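Long-range contact in transcriptional activator ToxR (Vibrio vulnificus, PDB 6UTC), which acts as a membrane-spanning transcriptional activator whose periplasmic domain, the part described here, probably works as a sensor that interacts with ToxS and bile salts: residues Ser14-Gly24 / Leu28-Met40. Sequence-based numbering, arbitrary orientation.
Sequences SKFRLLENVNG and LTPLNHPPLQAWM. With SO4 (sulfate ion), chain B.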
loop_
_atom_site.group_PDB
_atom_site.type_symbol
_atom_site.label_atom_id
_atom_site.label_comp_id
_atom_site.label_asym_id
_atom_site.label_seq_id
_atom_site.Cartn_x
_atom_site.Cartn_y
_atom_site.Cartn_z
ATOM N N SER A 14 10.262 -1.454 14.987
ATOM C CA SER A 14 10.196 -1.058 13.585
ATOM C C SER A 14 10.417 -2.247 12.651
ATOM O O SER A 14 10.869 -2.082 11.517
ATOM C CB SER A 14 11.215 0.046 13.289
ATOM O OG SER A 14 12.531 -0.374 13.601
ATOM N N LYS A 15 10.108 -3.446 13.140
ATOM C CA LYS A 15 10.161 -4.649 12.323
ATOM C C LYS A 15 8.800 -4.893 11.691
ATOM O O LYS A 15 7.761 -4.641 12.312
ATOM C CB LYS A 15 10.555 -5.854 13.173
ATOM C CG LYS A 15 11.965 -5.766 13.741
ATOM C CD LYS A 15 12.070 -6.563 15.027
ATOM C CE LYS A 15 13.209 -6.060 15.897
ATOM N NZ LYS A 15 12.906 -6.265 17.343
ATOM N N PHE A 16 8.815 -5.367 10.445
ATOM C CA PHE A 16 7.611 -5.561 9.652
ATOM C C PHE A 16 7.402 -7.031 9.328
ATOM O O PHE A 16 8.368 -7.773 9.099
ATOM C CB PHE A 16 7.720 -4.774 8.340
ATOM C CG PHE A 16 7.799 -3.293 8.540
ATOM C CD1 PHE A 16 6.676 -2.561 8.872
ATOM C CD2 PHE A 16 9.008 -2.633 8.417
ATOM C CE1 PHE A 16 6.750 -1.197 9.067
ATOM C CE2 PHE A 16 9.086 -1.262 8.615
ATOM C CZ PHE A 16 7.956 -0.551 8.943
ATOM N N ARG A 17 6.140 -7.447 9.295
ATOM C CA ARG A 17 5.773 -8.754 8.778
ATOM C C ARG A 17 5.144 -8.578 7.403
ATOM O O ARG A 17 4.534 -7.540 7.109
ATOM C CB ARG A 17 4.814 -9.495 9.720
ATOM C CG ARG A 17 3.506 -8.777 10.055
ATOM C CD ARG A 17 2.714 -9.564 11.112
ATOM N NE ARG A 17 1.518 -8.837 11.553
ATOM C CZ ARG A 17 0.346 -8.910 10.936
ATOM N NH1 ARG A 17 0.234 -9.648 9.842
ATOM N NH2 ARG A 17 -0.705 -8.221 11.371
ATOM N N LEU A 18 5.316 -9.591 6.549
ATOM C CA LEU A 18 4.856 -9.538 5.163
ATOM C C LEU A 18 3.430 -10.056 5.059
ATOM O O LEU A 18 3.193 -11.263 5.177
ATOM C CB LEU A 18 5.775 -10.368 4.272
ATOM C CG LEU A 18 5.450 -10.407 2.774
ATOM C CD1 LEU A 18 5.625 -9.066 2.119
ATOM C CD2 LEU A 18 6.331 -11.454 2.097
ATOM N N LEU A 19 2.483 -9.148 4.807
ATOM C CA LEU A 19 1.115 -9.564 4.528
ATOM C C LEU A 19 1.020 -10.315 3.214
ATOM O O LEU A 19 0.332 -11.340 3.124
ATOM C CB LEU A 19 0.204 -8.349 4.487
ATOM C CG LEU A 19 0.046 -7.618 5.804
ATOM C CD1 LEU A 19 -0.908 -6.447 5.646
ATOM C CD2 LEU A 19 -0.478 -8.570 6.864
ATOM N N GLU A 20 1.688 -9.821 2.182
ATOM C CA GLU A 20 1.606 -10.434 0.869
ATOM C C GLU A 20 2.600 -9.727 -0.028
ATOM O O GLU A 20 2.814 -8.524 0.112
ATOM C CB GLU A 20 0.192 -10.268 0.295
ATOM C CG GLU A 20 -0.049 -11.000 -1.008
ATOM C CD GLU A 20 -1.520 -11.098 -1.333
ATOM O OE1 GLU A 20 -2.292 -11.527 -0.451
ATOM O OE2 GLU A 20 -1.892 -10.724 -2.465
ATOM N N ASN A 21 3.205 -10.475 -0.939
ATOM C CA ASN A 21 3.923 -9.876 -2.048
ATOM C C ASN A 21 2.937 -9.739 -3.202
ATOM O O ASN A 21 2.414 -10.745 -3.700
ATOM C CB ASN A 21 5.110 -10.748 -2.456
ATOM C CG ASN A 21 6.034 -10.042 -3.402
ATOM O OD1 ASN A 21 5.653 -9.707 -4.522
ATOM N ND2 ASN A 21 7.263 -9.796 -2.959
ATOM N N VAL A 22 2.645 -8.504 -3.592
ATOM C CA VAL A 22 1.673 -8.223 -4.645
ATOM C C VAL A 22 2.456 -7.719 -5.853
ATOM O O VAL A 22 2.859 -6.553 -5.896
ATOM C CB VAL A 22 0.621 -7.206 -4.192
ATOM C CG1 VAL A 22 -0.376 -6.958 -5.310
ATOM C CG2 VAL A 22 -0.100 -7.695 -2.949
ATOM N N ASN A 23 2.694 -8.601 -6.830
ATOM C CA ASN A 23 3.351 -8.231 -8.087
ATOM C C ASN A 23 4.682 -7.516 -7.854
ATOM O O ASN A 23 4.975 -6.477 -8.452
ATOM C CB ASN A 23 2.421 -7.407 -8.977
ATOM C CG ASN A 23 1.271 -8.227 -9.520
ATOM O OD1 ASN A 23 1.441 -9.400 -9.848
ATOM N ND2 ASN A 23 0.098 -7.619 -9.610
ATOM N N GLY A 24 5.487 -8.076 -6.954
ATOM C CA GLY A 24 6.799 -7.536 -6.660
ATOM C C GLY A 24 6.836 -6.470 -5.584
ATOM O O GLY A 24 7.933 -6.064 -5.174
ATOM N N LEU A 28 3.598 -4.766 3.682
ATOM C CA LEU A 28 4.132 -4.984 5.017
ATOM C C LEU A 28 3.267 -4.288 6.048
ATOM O O LEU A 28 2.585 -3.307 5.742
ATOM C CB LEU A 28 5.533 -4.386 5.130
ATOM C CG LEU A 28 6.583 -4.919 4.167
ATOM C CD1 LEU A 28 7.814 -4.022 4.207
ATOM C CD2 LEU A 28 6.945 -6.346 4.536
ATOM N N THR A 29 3.303 -4.797 7.277
ATOM C CA THR A 29 2.677 -4.115 8.399
ATOM C C THR A 29 3.573 -4.329 9.609
ATOM O O THR A 29 4.319 -5.311 9.647
ATOM C CB THR A 29 1.239 -4.622 8.635
ATOM O OG1 THR A 29 0.544 -3.751 9.530
ATOM C CG2 THR A 29 1.202 -6.020 9.207
ATOM N N PRO A 30 3.562 -3.423 10.586
ATOM C CA PRO A 30 4.377 -3.653 11.782
ATOM C C PRO A 30 4.068 -5.013 12.402
ATOM O O PRO A 30 2.936 -5.503 12.353
ATOM C CB PRO A 30 3.985 -2.493 12.707
ATOM C CG PRO A 30 3.587 -1.403 11.759
ATOM C CD PRO A 30 2.863 -2.126 10.644
ATOM N N LEU A 31 5.105 -5.621 12.991
ATOM C CA LEU A 31 5.047 -7.005 13.466
ATOM C C LEU A 31 3.775 -7.300 14.240
ATOM O O LEU A 31 3.087 -8.296 13.985
ATOM C CB LEU A 31 6.252 -7.296 14.361
ATOM C CG LEU A 31 6.235 -8.672 15.028
ATOM C CD1 LEU A 31 6.328 -9.776 13.983
ATOM C CD2 LEU A 31 7.380 -8.777 16.022
ATOM N N ASN A 32 3.453 -6.453 15.207
ATOM C CA ASN A 32 2.326 -6.727 16.075
ATOM C C ASN A 32 1.088 -5.912 15.741
ATOM O O ASN A 32 0.148 -5.871 16.543
ATOM C CB ASN A 32 2.740 -6.588 17.537
ATOM C CG ASN A 32 3.663 -7.710 17.967
ATOM O OD1 ASN A 32 3.331 -8.876 17.796
ATOM N ND2 ASN A 32 4.828 -7.362 18.462
ATOM N N HIS A 33 1.052 -5.284 14.569
ATOM C CA HIS A 33 -0.146 -4.580 14.165
ATOM C C HIS A 33 -1.326 -5.552 14.117
ATOM O O HIS A 33 -1.164 -6.718 13.762
ATOM C CB HIS A 33 0.081 -3.962 12.789
ATOM C CG HIS A 33 -0.975 -2.989 12.393
ATOM N ND1 HIS A 33 -2.194 -3.374 11.875
ATOM C CD2 HIS A 33 -0.995 -1.636 12.443
ATOM C CE1 HIS A 33 -2.927 -2.300 11.641
ATOM N NE2 HIS A 33 -2.221 -1.230 11.975
ATOM N N PRO A 34 -2.528 -5.088 14.441
ATOM C CA PRO A 34 -3.709 -5.959 14.380
ATOM C C PRO A 34 -3.967 -6.467 12.972
ATOM O O PRO A 34 -3.410 -5.948 11.983
ATOM C CB PRO A 34 -4.846 -5.027 14.844
ATOM C CG PRO A 34 -4.173 -3.976 15.675
ATOM C CD PRO A 34 -2.840 -3.768 15.014
ATOM N N PRO A 35 -4.847 -7.459 12.825
ATOM C CA PRO A 35 -5.042 -8.098 11.520
ATOM C C PRO A 35 -5.583 -7.142 10.464
ATOM O O PRO A 35 -6.388 -6.254 10.744
ATOM C CB PRO A 35 -6.041 -9.223 11.822
ATOM C CG PRO A 35 -5.924 -9.455 13.306
ATOM C CD PRO A 35 -5.628 -8.125 13.888
ATOM N N LEU A 36 -5.123 -7.349 9.231
ATOM C CA LEU A 36 -5.542 -6.549 8.091
ATOM C C LEU A 36 -6.054 -7.382 6.926
ATOM O O LEU A 36 -6.370 -6.810 5.879
ATOM C CB LEU A 36 -4.388 -5.659 7.613
ATOM C CG LEU A 36 -4.024 -4.523 8.559
ATOM C CD1 LEU A 36 -2.750 -3.844 8.081
ATOM C CD2 LEU A 36 -5.170 -3.514 8.664
ATOM N N GLN A 37 -6.175 -8.702 7.086
ATOM C CA GLN A 37 -6.573 -9.572 5.978
ATOM C C GLN A 37 -7.825 -9.075 5.251
ATOM O O GLN A 37 -7.914 -9.166 4.018
ATOM C CB GLN A 37 -6.759 -11.010 6.490
ATOM C CG GLN A 37 -7.246 -11.999 5.439
ATOM C CD GLN A 37 -6.303 -12.117 4.258
ATOM O OE1 GLN A 37 -5.082 -12.090 4.416
ATOM N NE2 GLN A 37 -6.869 -12.243 3.060
ATOM N N ALA A 38 -8.788 -8.521 5.984
ATOM C CA ALA A 38 -10.027 -8.061 5.365
ATOM C C ALA A 38 -9.802 -6.948 4.343
ATOM O O ALA A 38 -10.646 -6.740 3.464
ATOM C CB ALA A 38 -11.010 -7.577 6.430
ATOM N N TRP A 39 -8.702 -6.219 4.448
ATOM C CA TRP A 39 -8.410 -5.145 3.513
ATOM C C TRP A 39 -7.691 -5.619 2.266
ATOM O O TRP A 39 -7.468 -4.814 1.363
ATOM C CB TRP A 39 -7.541 -4.090 4.198
ATOM C CG TRP A 39 -8.277 -3.261 5.202
ATOM C CD1 TRP A 39 -8.425 -3.517 6.542
ATOM C CD2 TRP A 39 -8.951 -2.027 4.952
ATOM N NE1 TRP A 39 -9.162 -2.515 7.131
ATOM C CE2 TRP A 39 -9.482 -1.581 6.180
ATOM C CE3 TRP A 39 -9.150 -1.248 3.810
ATOM C CZ2 TRP A 39 -10.206 -0.400 6.296
ATOM C CZ3 TRP A 39 -9.874 -0.067 3.923
ATOM C CH2 TRP A 39 -10.386 0.345 5.162
ATOM N N MET A 40 -7.322 -6.895 2.182
ATOM C CA MET A 40 -6.453 -7.307 1.085
ATOM C C MET A 40 -7.023 -7.053 -0.304
ATOM O O MET A 40 -6.256 -6.599 -1.162
ATOM C CB MET A 40 -5.913 -8.733 1.270
ATOM C CG MET A 40 -4.807 -8.857 2.330
ATOM S SD MET A 40 -3.364 -7.760 2.125
ATOM C CE MET A 40 -2.888 -8.059 0.425
HETATM S S SO4 B . -3.138 -10.465 9.304
HETATM O O1 SO4 B . -3.126 -11.066 10.636
HETATM O O2 SO4 B . -2.702 -9.075 9.384
HETATM O O3 SO4 B . -4.521 -10.484 8.812
HETATM O O4 SO4 B . -2.268 -11.235 8.425
#
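Arg17 reaches across from strand 16-22 into the hollow of the loop that follows strand 25-30, and that loop is wrapped around its guanidinium. The two strands form an antiparallel beta hairpin, with Arg17 opposite Thr29 in a hydrogen-bonded pair: Arg17 N donates a hydrogen bond to Thr29 O at 2.8 Å, and Thr29 N donates one to Arg17 O at 3.0 Å. Both side chains leave the same face of the sheet and run alongside each other. CG of Arg17 stands between backbone N and carbonyl carbon (chi1 57°), and from there the extended chain carries the guanidinium over the Thr29 methyl, whose CG2 sits 3.5 Å from Arg17 CZ beneath the centre of one flat face. A branched residue suits this spot, since its OG1 hydrogen-bonds to Ala65 O while the methyl supports the arginine. Arginine's long chain and flat, multi-donor head suit a loop offering several carbonyls: Arg17 NH2 donates to His33 O at 2.9 Å, nearly in the guanidinium plane, and NE makes a weak bond to Leu31 O. A sulfate, probably from the crystallisation liquor, sits at the guanidinium edge: its O2 accepts from NH1 and NH2 of Arg17 and from Leu36 N, while O3 takes Gln37 N at 3.0 Å.

Leu19, at the classic bulge where the strand turns a corner, uses both methyl branches, CD2 against Thr29 CG2 and Leu19 CD1 meeting Leu36 CD1 at 4.0 Å; leucine's fork suits apolar neighbours on two sides. Beyond it the unbranched Met40 chain, bent at chi2 and chi3, lays its CE against Glu20, whose OE1 bridges to Arg44. On the other sheet face Leu18 CD1 packs on Leu28 CD2; Phe16 rests CB on Leu28 CB and sets its ring edge at Thr29 C. Thus strand 16-22 edges the five-stranded sheet, strand 25-30 joins it to strand 62-67, and the loop leads into helix 40-52.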